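Local structure of L-ribulose 3-epimerase (Methylomonas sp. DH-1, 7CJ7) at residues T76-T81 and V132-R137; T159-T164 and L169-E174; L184-M189 and N194-S199; K198-A203 and A228-A233. The protein catalyses the epimerization of ketoses at C3, with highest activity toward L-ribulose, as a manganese-dependent homodimeric TIM-barrel enzyme. All blocks are in the same frame, centred on the assembly; numbering follows the deposited sequence.

Contact 1 of 4, residues T76-T81 and V132-R137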
loop_
_atom_site.group_PDB
_atom_site.type_symbol
_atom_site.label_atom_id
_atom_site.label_comp_id
_atom_site.label_asym_id
_atom_site.label_seq_id
_atom_site.Cartn_x
_atom_site.Cartn_y
_atom_site.Cartn_z
ATOM N N THR A 76 -20.711 7.183 5.967
ATOM C CA THR A 76 -20.524 7.499 7.407
ATOM C C THR A 76 -19.205 8.252 7.649
ATOM O O THR A 76 -18.757 8.292 8.803
ATOM C CB THR A 76 -20.578 6.220 8.250
ATOM O OG1 THR A 76 -19.663 5.268 7.712
ATOM C CG2 THR A 76 -21.955 5.602 8.300
ATOM N N ASP A 77 -18.628 8.859 6.613
ATOM C CA ASP A 77 -17.292 9.506 6.669
ATOM C C ASP A 77 -17.361 10.820 7.458
ATOM O O ASP A 77 -17.877 11.799 6.910
ATOM C CB ASP A 77 -16.780 9.757 5.254
ATOM C CG ASP A 77 -15.350 10.266 5.191
ATOM O OD1 ASP A 77 -14.796 10.610 6.261
ATOM O OD2 ASP A 77 -14.798 10.310 4.061
ATOM N N VAL A 78 -16.814 10.854 8.673
ATOM C CA VAL A 78 -16.889 12.036 9.585
ATOM C C VAL A 78 -15.978 13.175 9.110
ATOM O O VAL A 78 -16.063 14.253 9.733
ATOM C CB VAL A 78 -16.578 11.662 11.043
ATOM C CG1 VAL A 78 -17.690 10.808 11.633
ATOM C CG2 VAL A 78 -15.207 11.006 11.203
ATOM N N THR A 79 -15.180 12.980 8.052
ATOM C CA THR A 79 -14.376 14.057 7.404
ATOM C C THR A 79 -15.228 14.815 6.377
ATOM O O THR A 79 -14.814 15.912 5.951
ATOM C CB THR A 79 -13.123 13.527 6.697
ATOM O OG1 THR A 79 -13.512 12.769 5.547
ATOM C CG2 THR A 79 -12.255 12.690 7.610
ATOM N N SER A 80 -16.372 14.261 5.982
ATOM C CA SER A 80 -17.228 14.820 4.903
ATOM C C SER A 80 -17.632 16.274 5.194
ATOM O O SER A 80 -17.941 16.597 6.357
ATOM C CB SER A 80 -18.448 13.979 4.699
ATOM O OG SER A 80 -19.183 14.456 3.587
ATOM N N THR A 81 -17.703 17.101 4.145
ATOM C CA THR A 81 -18.255 18.480 4.216
ATOM C C THR A 81 -19.781 18.417 4.056
ATOM O O THR A 81 -20.409 19.475 4.031
ATOM C CB THR A 81 -17.563 19.412 3.214
ATOM O OG1 THR A 81 -17.738 18.895 1.895
ATOM C CG2 THR A 81 -16.085 19.573 3.506
ATOM N N VAL A 132 -11.177 15.988 13.346
ATOM C CA VAL A 132 -10.770 16.397 14.724
ATOM C C VAL A 132 -12.030 16.581 15.581
ATOM O O VAL A 132 -12.080 16.045 16.718
ATOM C CB VAL A 132 -9.919 17.677 14.696
ATOM C CG1 VAL A 132 -9.702 18.236 16.094
ATOM C CG2 VAL A 132 -8.579 17.421 14.027
ATOM N N ALA A 133 -13.005 17.340 15.087
ATOM C CA ALA A 133 -14.227 17.664 15.855
ATOM C C ALA A 133 -14.977 16.364 16.160
ATOM O O ALA A 133 -15.442 16.196 17.301
ATOM C CB ALA A 133 -15.086 18.640 15.090
ATOM N N ALA A 134 -15.095 15.481 15.166
ATOM C CA ALA A 134 -15.798 14.186 15.314
ATOM C C ALA A 134 -15.112 13.367 16.405
ATOM O O ALA A 134 -15.813 12.691 17.184
ATOM C CB ALA A 134 -15.824 13.436 14.006
ATOM N N MET A 135 -13.778 13.397 16.461
ATOM C CA MET A 135 -13.049 12.560 17.443
ATOM C C MET A 135 -13.185 13.181 18.838
ATOM O O MET A 135 -13.181 12.423 19.829
ATOM C CB MET A 135 -11.584 12.366 17.054
ATOM C CG MET A 135 -11.421 11.517 15.798
ATOM S SD MET A 135 -12.189 9.872 15.892
ATOM C CE MET A 135 -13.849 10.218 15.309
ATOM N N GLN A 136 -13.343 14.501 18.932
ATOM C CA GLN A 136 -13.668 15.142 20.225
ATOM C C GLN A 136 -15.035 14.659 20.703
ATOM O O GLN A 136 -15.144 14.301 21.884
ATOM C CB GLN A 136 -13.618 16.658 20.109
ATOM C CG GLN A 136 -12.210 17.164 19.861
ATOM C CD GLN A 136 -12.178 18.642 19.578
ATOM O OE1 GLN A 136 -13.127 19.208 19.041
ATOM N NE2 GLN A 136 -11.071 19.272 19.928
ATOM N N ARG A 137 -16.047 14.685 19.839
ATOM C CA ARG A 137 -17.424 14.284 20.233
ATOM C C ARG A 137 -17.412 12.802 20.644
ATOM O O ARG A 137 -18.039 12.458 21.669
ATOM C CB ARG A 137 -18.421 14.576 19.107
ATOM C CG ARG A 137 -18.556 16.052 18.762
ATOM C CD ARG A 137 -19.754 16.323 17.868
ATOM N NE ARG A 137 -19.666 15.656 16.576
ATOM C CZ ARG A 137 -19.030 16.139 15.516
ATOM N NH1 ARG A 137 -18.396 17.291 15.588
ATOM N NH2 ARG A 137 -19.011 15.463 14.381
#

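Contact 2 of 4, residues T159-T164 and L169-E174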
loop_
_atom_site.group_PDB
_atom_site.type_symbol
_atom_site.label_atom_id
_atom_site.label_comp_id
_atom_site.label_asym_id
_atom_site.label_seq_id
_atom_site.Cartn_x
_atom_site.Cartn_y
_atom_site.Cartn_z
ATOM N N THR A 159 -6.278 5.808 3.978
ATOM C CA THR A 159 -6.724 7.142 4.472
ATOM C C THR A 159 -5.890 8.243 3.830
ATOM O O THR A 159 -4.718 7.992 3.478
ATOM C CB THR A 159 -6.621 7.319 5.994
ATOM O OG1 THR A 159 -7.245 8.559 6.328
ATOM C CG2 THR A 159 -5.206 7.378 6.514
ATOM N N ASN A 160 -6.467 9.431 3.727
ATOM C CA ASN A 160 -5.731 10.633 3.279
ATOM C C ASN A 160 -5.528 11.589 4.462
ATOM O O ASN A 160 -5.018 12.679 4.223
ATOM C CB ASN A 160 -6.418 11.267 2.066
ATOM C CG ASN A 160 -7.792 11.824 2.362
ATOM O OD1 ASN A 160 -8.267 11.749 3.489
ATOM N ND2 ASN A 160 -8.442 12.369 1.345
ATOM N N ILE A 161 -5.854 11.179 5.696
ATOM C CA ILE A 161 -5.853 12.095 6.878
ATOM C C ILE A 161 -4.525 11.986 7.631
ATOM O O ILE A 161 -3.950 13.038 7.960
ATOM C CB ILE A 161 -7.052 11.821 7.809
ATOM C CG1 ILE A 161 -8.374 12.179 7.133
ATOM C CG2 ILE A 161 -6.891 12.548 9.130
ATOM C CD1 ILE A 161 -8.538 13.659 6.859
ATOM N N MET A 162 -4.072 10.773 7.944
ATOM C CA MET A 162 -2.800 10.575 8.687
ATOM C C MET A 162 -2.197 9.223 8.325
ATOM O O MET A 162 -2.865 8.191 8.523
ATOM C CB MET A 162 -3.011 10.656 10.200
ATOM C CG MET A 162 -4.371 10.189 10.639
ATOM S SD MET A 162 -4.711 10.596 12.368
ATOM C CE MET A 162 -4.247 9.024 13.082
ATOM N N ASN A 163 -0.965 9.243 7.826
ATOM C CA ASN A 163 -0.288 8.035 7.304
ATOM C C ASN A 163 0.964 7.728 8.127
ATOM O O ASN A 163 1.517 6.645 7.915
ATOM C CB ASN A 163 0.078 8.184 5.826
ATOM C CG ASN A 163 -1.099 8.499 4.930
ATOM O OD1 ASN A 163 -0.978 9.342 4.054
ATOM N ND2 ASN A 163 -2.216 7.813 5.107
ATOM N N THR A 164 1.383 8.608 9.043
ATOM C CA THR A 164 2.517 8.325 9.958
ATOM C C THR A 164 2.120 8.611 11.404
ATOM O O THR A 164 1.214 9.424 11.634
ATOM C CB THR A 164 3.773 9.145 9.635
ATOM O OG1 THR A 164 3.540 10.513 9.970
ATOM C CG2 THR A 164 4.187 9.031 8.188
ATOM N N LEU A 169 0.061 12.120 15.890
ATOM C CA LEU A 169 0.307 12.811 17.185
ATOM C C LEU A 169 -0.062 14.303 17.066
ATOM O O LEU A 169 -0.643 14.832 18.015
ATOM C CB LEU A 169 1.760 12.596 17.615
ATOM C CG LEU A 169 2.101 11.173 18.053
ATOM C CD1 LEU A 169 3.597 11.027 18.268
ATOM C CD2 LEU A 169 1.338 10.785 19.311
ATOM N N ALA A 170 0.208 14.956 15.931
ATOM C CA ALA A 170 -0.205 16.356 15.687
ATOM C C ALA A 170 -1.735 16.433 15.665
ATOM O O ALA A 170 -2.288 17.364 16.264
ATOM C CB ALA A 170 0.387 16.866 14.406
ATOM N N PHE A 171 -2.396 15.468 15.030
ATOM C CA PHE A 171 -3.878 15.368 14.976
ATOM C C PHE A 171 -4.420 15.240 16.406
ATOM O O PHE A 171 -5.349 15.965 16.785
ATOM C CB PHE A 171 -4.276 14.205 14.062
ATOM C CG PHE A 171 -5.753 14.020 13.832
ATOM C CD1 PHE A 171 -6.548 13.414 14.786
ATOM C CD2 PHE A 171 -6.332 14.398 12.634
ATOM C CE1 PHE A 171 -7.900 13.221 14.565
ATOM C CE2 PHE A 171 -7.681 14.178 12.400
ATOM C CZ PHE A 171 -8.458 13.579 13.360
ATOM N N LEU A 172 -3.832 14.354 17.206
ATOM C CA LEU A 172 -4.294 14.109 18.594
ATOM C C LEU A 172 -4.087 15.369 19.442
ATOM O O LEU A 172 -4.852 15.569 20.386
ATOM C CB LEU A 172 -3.545 12.909 19.159
ATOM C CG LEU A 172 -4.073 11.560 18.686
ATOM C CD1 LEU A 172 -3.138 10.446 19.099
ATOM C CD2 LEU A 172 -5.454 11.313 19.238
ATOM N N ASP A 173 -3.095 16.196 19.111
ATOM C CA ASP A 173 -2.853 17.463 19.851
ATOM C C ASP A 173 -4.047 18.397 19.640
ATOM O O ASP A 173 -4.410 19.109 20.581
ATOM C CB ASP A 173 -1.575 18.163 19.400
ATOM C CG ASP A 173 -0.301 17.489 19.858
ATOM O OD1 ASP A 173 -0.358 16.747 20.857
ATOM O OD2 ASP A 173 0.752 17.727 19.209
ATOM N N GLU A 174 -4.641 18.383 18.447
ATOM C CA GLU A 174 -5.824 19.223 18.111
ATOM C C GLU A 174 -7.070 18.594 18.749
ATOM O O GLU A 174 -7.933 19.340 19.222
ATOM C CB GLU A 174 -5.956 19.399 16.593
ATOM C CG GLU A 174 -4.766 20.107 15.954
ATOM C CD GLU A 174 -4.725 20.097 14.430
ATOM O OE1 GLU A 174 -3.624 20.272 13.858
ATOM O OE2 GLU A 174 -5.787 19.914 13.805
#

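Contact 3 of 4, residues L184-M189 and N194-S199. With MN (manganese (II) ion), chain D; SOL (L-sorbose), chain C.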
loop_
_atom_site.group_PDB
_atom_site.type_symbol
_atom_site.label_atom_id
_atom_site.label_comp_id
_atom_site.label_asym_id
_atom_site.label_seq_id
_atom_site.Cartn_x
_atom_site.Cartn_y
_atom_site.Cartn_z
ATOM N N LEU A 184 -0.845 2.178 16.347
ATOM C CA LEU A 184 0.155 1.887 15.294
ATOM C C LEU A 184 -0.016 0.440 14.845
ATOM O O LEU A 184 -0.388 -0.408 15.683
ATOM C CB LEU A 184 1.570 2.141 15.806
ATOM C CG LEU A 184 1.943 3.612 15.998
ATOM C CD1 LEU A 184 3.344 3.713 16.568
ATOM C CD2 LEU A 184 1.862 4.383 14.686
ATOM N N ASP A 185 0.233 0.201 13.564
ATOM C CA ASP A 185 0.058 -1.118 12.904
ATOM C C ASP A 185 1.304 -1.376 12.057
ATOM O O ASP A 185 1.579 -0.569 11.148
ATOM C CB ASP A 185 -1.236 -1.111 12.092
ATOM C CG ASP A 185 -1.517 -2.411 11.359
ATOM O OD1 ASP A 185 -0.564 -3.037 10.898
ATOM O OD2 ASP A 185 -2.693 -2.762 11.255
ATOM N N THR A 186 2.057 -2.435 12.353
ATOM C CA THR A 186 3.384 -2.669 11.726
ATOM C C THR A 186 3.232 -2.794 10.201
ATOM O O THR A 186 4.175 -2.429 9.491
ATOM C CB THR A 186 4.092 -3.880 12.336
ATOM O OG1 THR A 186 3.264 -5.038 12.203
ATOM C CG2 THR A 186 4.444 -3.652 13.791
ATOM N N TYR A 187 2.111 -3.316 9.706
ATOM C CA TYR A 187 1.868 -3.450 8.246
ATOM C C TYR A 187 1.885 -2.059 7.600
ATOM O O TYR A 187 2.540 -1.857 6.565
ATOM C CB TYR A 187 0.548 -4.169 7.968
ATOM C CG TYR A 187 0.046 -3.993 6.558
ATOM C CD1 TYR A 187 0.611 -4.680 5.502
ATOM C CD2 TYR A 187 -1.004 -3.136 6.279
ATOM C CE1 TYR A 187 0.158 -4.509 4.202
ATOM C CE2 TYR A 187 -1.472 -2.963 4.986
ATOM C CZ TYR A 187 -0.907 -3.673 3.947
ATOM O OH TYR A 187 -1.356 -3.505 2.668
ATOM N N HIS A 188 1.157 -1.111 8.191
ATOM C CA HIS A 188 1.058 0.280 7.678
ATOM C C HIS A 188 2.389 1.008 7.866
ATOM O O HIS A 188 2.784 1.763 6.961
ATOM C CB HIS A 188 -0.130 0.987 8.329
ATOM C CG HIS A 188 -1.430 0.347 7.985
ATOM N ND1 HIS A 188 -1.923 0.333 6.696
ATOM C CD2 HIS A 188 -2.335 -0.302 8.752
ATOM C CE1 HIS A 188 -3.087 -0.291 6.691
ATOM N NE2 HIS A 188 -3.361 -0.684 7.941
ATOM N N MET A 189 3.062 0.786 8.994
ATOM C CA MET A 189 4.343 1.454 9.328
ATOM C C MET A 189 5.397 1.043 8.298
ATOM O O MET A 189 6.236 1.883 7.923
ATOM C CB MET A 189 4.824 1.055 10.725
ATOM C CG MET A 189 3.897 1.483 11.831
ATOM S SD MET A 189 4.478 0.891 13.432
ATOM C CE MET A 189 6.008 1.814 13.586
ATOM N N ASN A 194 9.647 6.256 8.591
ATOM C CA ASN A 194 11.127 6.331 8.521
ATOM C C ASN A 194 11.707 5.368 9.559
ATOM O O ASN A 194 12.156 5.842 10.614
ATOM C CB ASN A 194 11.612 7.758 8.775
ATOM C CG ASN A 194 11.615 8.628 7.539
ATOM O OD1 ASN A 194 10.871 8.388 6.593
ATOM N ND2 ASN A 194 12.474 9.634 7.532
ATOM N N GLY A 195 11.663 4.062 9.290
ATOM C CA GLY A 195 12.054 3.028 10.264
ATOM C C GLY A 195 10.941 2.773 11.264
ATOM O O GLY A 195 9.937 3.533 11.281
ATOM N N MET A 196 11.095 1.756 12.103
ATOM C CA MET A 196 9.965 1.239 12.913
ATOM C C MET A 196 10.013 1.778 14.350
ATOM O O MET A 196 9.192 1.313 15.158
ATOM C CB MET A 196 9.971 -0.292 12.915
ATOM C CG MET A 196 9.892 -0.900 11.517
ATOM S SD MET A 196 8.298 -0.606 10.713
ATOM C CE MET A 196 7.245 -1.542 11.824
ATOM N N ALA A 197 10.894 2.739 14.665
ATOM C CA ALA A 197 11.117 3.221 16.053
ATOM C C ALA A 197 10.599 4.651 16.248
ATOM O O ALA A 197 10.043 4.918 17.324
ATOM C CB ALA A 197 12.577 3.130 16.426
ATOM N N LYS A 198 10.822 5.535 15.268
ATOM C CA LYS A 198 10.651 7.010 15.388
ATOM C C LYS A 198 9.273 7.352 15.974
ATOM O O LYS A 198 9.218 8.138 16.949
ATOM C CB LYS A 198 10.883 7.632 14.006
ATOM C CG LYS A 198 10.949 9.152 13.938
ATOM C CD LYS A 198 11.464 9.632 12.584
ATOM C CE LYS A 198 11.234 11.100 12.290
ATOM N NZ LYS A 198 12.017 11.984 13.181
ATOM N N SER A 199 8.189 6.808 15.414
ATOM C CA SER A 199 6.799 7.156 15.816
ATOM C C SER A 199 6.496 6.611 17.211
ATOM O O SER A 199 5.784 7.287 17.976
ATOM C CB SER A 199 5.802 6.679 14.799
ATOM O OG SER A 199 5.744 7.605 13.728
HETATM MN MN MN D . -4.650 -2.756 11.708
HETATM C C1 SOL C . -6.887 -1.893 8.086
HETATM O O1 SOL C . -5.864 -1.992 7.122
HETATM C C2 SOL C . -6.409 -2.286 9.446
HETATM O O2 SOL C . -5.220 -2.263 9.716
HETATM C C3 SOL C . -7.435 -2.763 10.464
HETATM O O3 SOL C . -6.926 -2.670 11.775
HETATM C C4 SOL C . -8.742 -1.986 10.344
HETATM O O4 SOL C . -8.496 -0.602 10.603
HETATM C C5 SOL C . -9.833 -2.470 11.301
HETATM O O5 SOL C . -10.942 -1.573 11.244
HETATM C C6 SOL C . -10.324 -3.870 11.003
HETATM O O6 SOL C . -11.306 -4.274 11.961
#

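Contact 4 of 4, residues K198-A203 and A228-A233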
loop_
_atom_site.group_PDB
_atom_site.type_symbol
_atom_site.label_atom_id
_atom_site.label_comp_id
_atom_site.label_asym_id
_atom_site.label_seq_id
_atom_site.Cartn_x
_atom_site.Cartn_y
_atom_site.Cartn_z
ATOM N N LYS A 198 10.822 5.535 15.268
ATOM C CA LYS A 198 10.651 7.010 15.388
ATOM C C LYS A 198 9.273 7.352 15.974
ATOM O O LYS A 198 9.218 8.138 16.949
ATOM C CB LYS A 198 10.883 7.632 14.006
ATOM C CG LYS A 198 10.949 9.152 13.938
ATOM C CD LYS A 198 11.464 9.632 12.584
ATOM C CE LYS A 198 11.234 11.100 12.290
ATOM N NZ LYS A 198 12.017 11.984 13.181
ATOM N N SER A 199 8.189 6.808 15.414
ATOM C CA SER A 199 6.799 7.156 15.816
ATOM C C SER A 199 6.496 6.611 17.211
ATOM O O SER A 199 5.784 7.287 17.976
ATOM C CB SER A 199 5.802 6.679 14.799
ATOM O OG SER A 199 5.744 7.605 13.728
ATOM N N VAL A 200 7.007 5.426 17.529
ATOM C CA VAL A 200 6.775 4.783 18.852
ATOM C C VAL A 200 7.445 5.650 19.921
ATOM O O VAL A 200 6.805 5.947 20.919
ATOM C CB VAL A 200 7.311 3.343 18.892
ATOM C CG1 VAL A 200 7.294 2.780 20.306
ATOM C CG2 VAL A 200 6.548 2.439 17.942
ATOM N N LEU A 201 8.710 6.020 19.723
ATOM C CA LEU A 201 9.464 6.848 20.697
ATOM C C LEU A 201 8.772 8.209 20.856
ATOM O O LEU A 201 8.674 8.680 21.997
ATOM C CB LEU A 201 10.913 6.994 20.223
ATOM C CG LEU A 201 11.687 5.684 20.069
ATOM C CD1 LEU A 201 13.124 5.937 19.641
ATOM C CD2 LEU A 201 11.661 4.878 21.356
ATOM N N ALA A 202 8.277 8.803 19.767
ATOM C CA ALA A 202 7.613 10.122 19.803
ATOM C C ALA A 202 6.307 10.008 20.595
ATOM O O ALA A 202 6.005 10.935 21.375
ATOM C CB ALA A 202 7.375 10.637 18.410
ATOM N N ALA A 203 5.566 8.910 20.424
ATOM C CA ALA A 203 4.221 8.709 21.016
ATOM C C ALA A 203 4.334 8.523 22.534
ATOM O O ALA A 203 3.559 9.151 23.276
ATOM C CB ALA A 203 3.539 7.535 20.361
ATOM N N ALA A 228 12.260 -6.659 14.906
ATOM C CA ALA A 228 13.327 -6.471 15.918
ATOM C C ALA A 228 13.344 -5.001 16.349
ATOM O O ALA A 228 13.385 -4.732 17.571
ATOM C CB ALA A 228 14.667 -6.921 15.382
ATOM N N SER A 229 13.305 -4.089 15.376
ATOM C CA SER A 229 13.319 -2.623 15.587
ATOM C C SER A 229 12.033 -2.197 16.296
ATOM O O SER A 229 12.095 -1.414 17.261
ATOM C CB SER A 229 13.509 -1.896 14.285
ATOM O OG SER A 229 13.552 -0.506 14.509
ATOM N N PHE A 230 10.895 -2.714 15.850
ATOM C CA PHE A 230 9.580 -2.320 16.396
ATOM C C PHE A 230 9.475 -2.739 17.868
ATOM O O PHE A 230 9.094 -1.903 18.698
ATOM C CB PHE A 230 8.444 -2.928 15.583
ATOM C CG PHE A 230 7.100 -2.491 16.090
ATOM C CD1 PHE A 230 6.721 -1.163 15.998
ATOM C CD2 PHE A 230 6.251 -3.385 16.719
ATOM C CE1 PHE A 230 5.485 -0.748 16.467
ATOM C CE2 PHE A 230 5.014 -2.969 17.188
ATOM C CZ PHE A 230 4.641 -1.650 17.075
ATOM N N PHE A 231 9.766 -4.001 18.198
ATOM C CA PHE A 231 9.612 -4.493 19.591
ATOM C C PHE A 231 10.645 -3.820 20.509
ATOM O O PHE A 231 10.340 -3.566 21.688
ATOM C CB PHE A 231 9.630 -6.019 19.641
ATOM C CG PHE A 231 8.365 -6.645 19.117
ATOM C CD1 PHE A 231 7.144 -6.384 19.718
ATOM C CD2 PHE A 231 8.392 -7.489 18.017
ATOM C CE1 PHE A 231 5.976 -6.962 19.241
ATOM C CE2 PHE A 231 7.226 -8.077 17.552
ATOM C CZ PHE A 231 6.023 -7.813 18.163
ATOM N N ALA A 232 11.826 -3.500 19.993
ATOM C CA ALA A 232 12.847 -2.745 20.753
ATOM C C ALA A 232 12.273 -1.380 21.158
ATOM O O ALA A 232 12.438 -0.971 22.323
ATOM C CB ALA A 232 14.111 -2.623 19.946
ATOM N N ALA A 233 11.603 -0.693 20.235
ATOM C CA ALA A 233 11.026 0.648 20.488
ATOM C C ALA A 233 9.907 0.534 21.530
ATOM O O ALA A 233 9.838 1.391 22.417
ATOM C CB ALA A 233 10.522 1.251 19.206
#

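Contact 1 of 4, residues T76-T81 and V132-R137
A small, buried apolar contact joins Val78 to Ala134 and Met135, where the loop after strand 65-72 rests on the middle of helix 125-143. It illustrates how a loop with a polar framework can offer a single hydrophobic residue to a helix. Val78 aims its CB at the helix, and that atom stands 3.5 Å from Ala134 CB. Both methyls flank the same alanine: CG2 is 3.8 Å from Ala134 CB and CG1 4.0 Å from it, so the whole branch straddles one small side chain. With chi1 at -69°, CG1 lies opposite the valine's own carbonyl carbon and CG2 is left to face Met135, whose bent chain brings CE to a looser 4.4 Å from CG2.

In this (beta/alpha)8 barrel the loop lies beyond the C-terminal end of the third strand, and its shape comes from a type I turn, Asp77 to Ser80, overlaid with an Asx turn. Asp77 OD1 accepts from Thr79 N at 3.0 Å and from Thr79 OG1 at 2.6 Å. Both donors come from one face of the carboxylate, well out of its plane, and this double grip holds the turn with Val78 at its outer corner. The other carboxylate oxygen, OD2, bonds to Tyr119 OH, while Thr79 O receives Asn127 ND2 from the same helix 125-143. Farther along that helix, the guanidinium group of Arg137 folds back with one face over Ala134 CA and forms a salt bridge with Asp90 of helix 83-102.

Contact 2 of 4, residues T159-T164 and L169-E174
Ile161, one of two residues that meet Phe171, donates its backbone N-H to Thr159 OG1, the N and OG1 3.0 Å apart, with an angle of 160° at the hydrogen. This ST turn curls the chain and works together with a second brace, in which Asn163 ND2 reaches Thr159 O, also at 3.0 Å, from above the carbonyl plane, and also bonds Val154 O. Between the two braces, Ile161 and Met162 are presented to helix 165-175.

Phe171 is the receiving surface. Its ring is carried away from the backbone N, chi1 -176°, toward the loop. Met162 SD sits over one face, 4.2 Å from the ring centroid and 23° off the normal, a Met-aromatic contact shifted toward the CG side of the ring. Ile161 sends its CG2 methyl obliquely to the ring, 3.7 Å from CE2. Putting an alanine at Phe171 would probably leave the Met162 sulfur without its aromatic partner and open a gap beside the Ile161 methyl.

The loop runs straight into the helix it packs against: Thr164 is the N-cap, its OG1 accepting from Glu167 N. Farther out, Asn160 and Asn163 pack on Trp264 of the second subunit. Phe171 is wedged between neighbours, touching Arg128, Ser131 and Val132 of helix 125-143 and Leu151 of strand 148-152, and Leu172 on the same helix meets Ala180 and Leu182 of strand 180-185.

Contact 3 of 4, residues L184-M189 and N194-S199
The imidazole of His188 has Tyr187 CD2 over the centre of one face, 3.5 Å above its plane, while C1 of the bound L-sorbose and Asp185 CB lie at its edge, in plane. In turn, His188 NE2 lies at the edge of the Tyr187 ring, in its plane. These residues follow strand 180-185 at the C-terminal ends of the TIM-barrel strands, where the active site lies. NE2 shares its N-H between two sugar oxygens, O1 at 2.9 Å and O2 at 3.0 Å, the bond to O2 being the straighter. A leucine in place of His188 would probably leave both oxygens without this shared donor and the sugar's C1 end freer to turn.

Asp185 divides its carboxylate between two tasks. OD2 binds manganese at 2.0 Å, beside sorbose O2 and O3, with Glu152, His211 and Glu246 completing the site; OD1 accepts from Tyr187 N, so the metal ligand is also the N-cap of helix 186-192.

On the far side of that helix the contact turns apolar. Met196, bent at chi2 and chi3 (-68° and -65°), doubles back so that its CE comes 3.7 Å from Met189 CB and also touches Thr186, while Leu184 CD1 meets Ser199 CB. The buried Met196 O, which has no hydrogen-bond partner, is approached by the Met189 methyl, CE, at 3.6 Å.

Contact 4 of 4, residues K198-A203 and A228-A233
Two neighbouring helices of the barrel's outer layer meet here, with Val200 of helix 198-203 set against Phe230 and Ala233 of helix 227-236. The two short segments run almost parallel, at 7°, and their axes come within 9.4 Å, an ordinary spacing for packed helices, with the small Ala233 facing Val200.

Val200 divides its branches between the two partners. With chi1 at 170°, CG1 extends opposite the backbone N to within 3.7 Å of Ala233 CB, and it also touches the backbone at Ala233 O, 3.6 Å away. CG2 turns instead to Phe230, 3.7 Å from CE1, the two side chains crossing at about a right angle. Near-parallel helices of this kind are what the repeated beta-alpha units of a TIM barrel produce: strand 207-212 lies between these two in sequence, and both pack outside the sheet.

Phe230 reaches the interface indirectly. Its CB leaves the backbone facing away from Val200's helix, yet the length of the side chain brings CE1 back to Val200 CG2, and the ring also touches Val210 and Ile212 of strand 207-212. At the outer margin the exposed Leu201 adds a lighter touch, its CD2 lying 4.1 Å from Ala233 O. Past the ends of the two segments, Val200 also meets Ile237 and Ala233 meets Ala197; on its other flank helix 198-203 lays Ala202 against Leu166 and Leu169 of helix 165-175.

From the N terminus the four contacts follow one another round the barrel without nesting or crossing. Contact 1 spans the longest interval, tying the loop beyond the third strand to the helix after the fourth. Contact 2 closes a short turn from a loop into the helix it leads to, and touches contact 1 where Phe171 meets Val132. Contact 3 folds the end of strand 180-185 and helix 186-192 onto the connection to helix 198-203. Contact 4 starts on Lys198 and Ser199, shared with contact 3, and joins that helix to helix 227-236, while Leu169 of contact 2 also reaches Ala203. Contacts 2 and 3 both touch the second subunit.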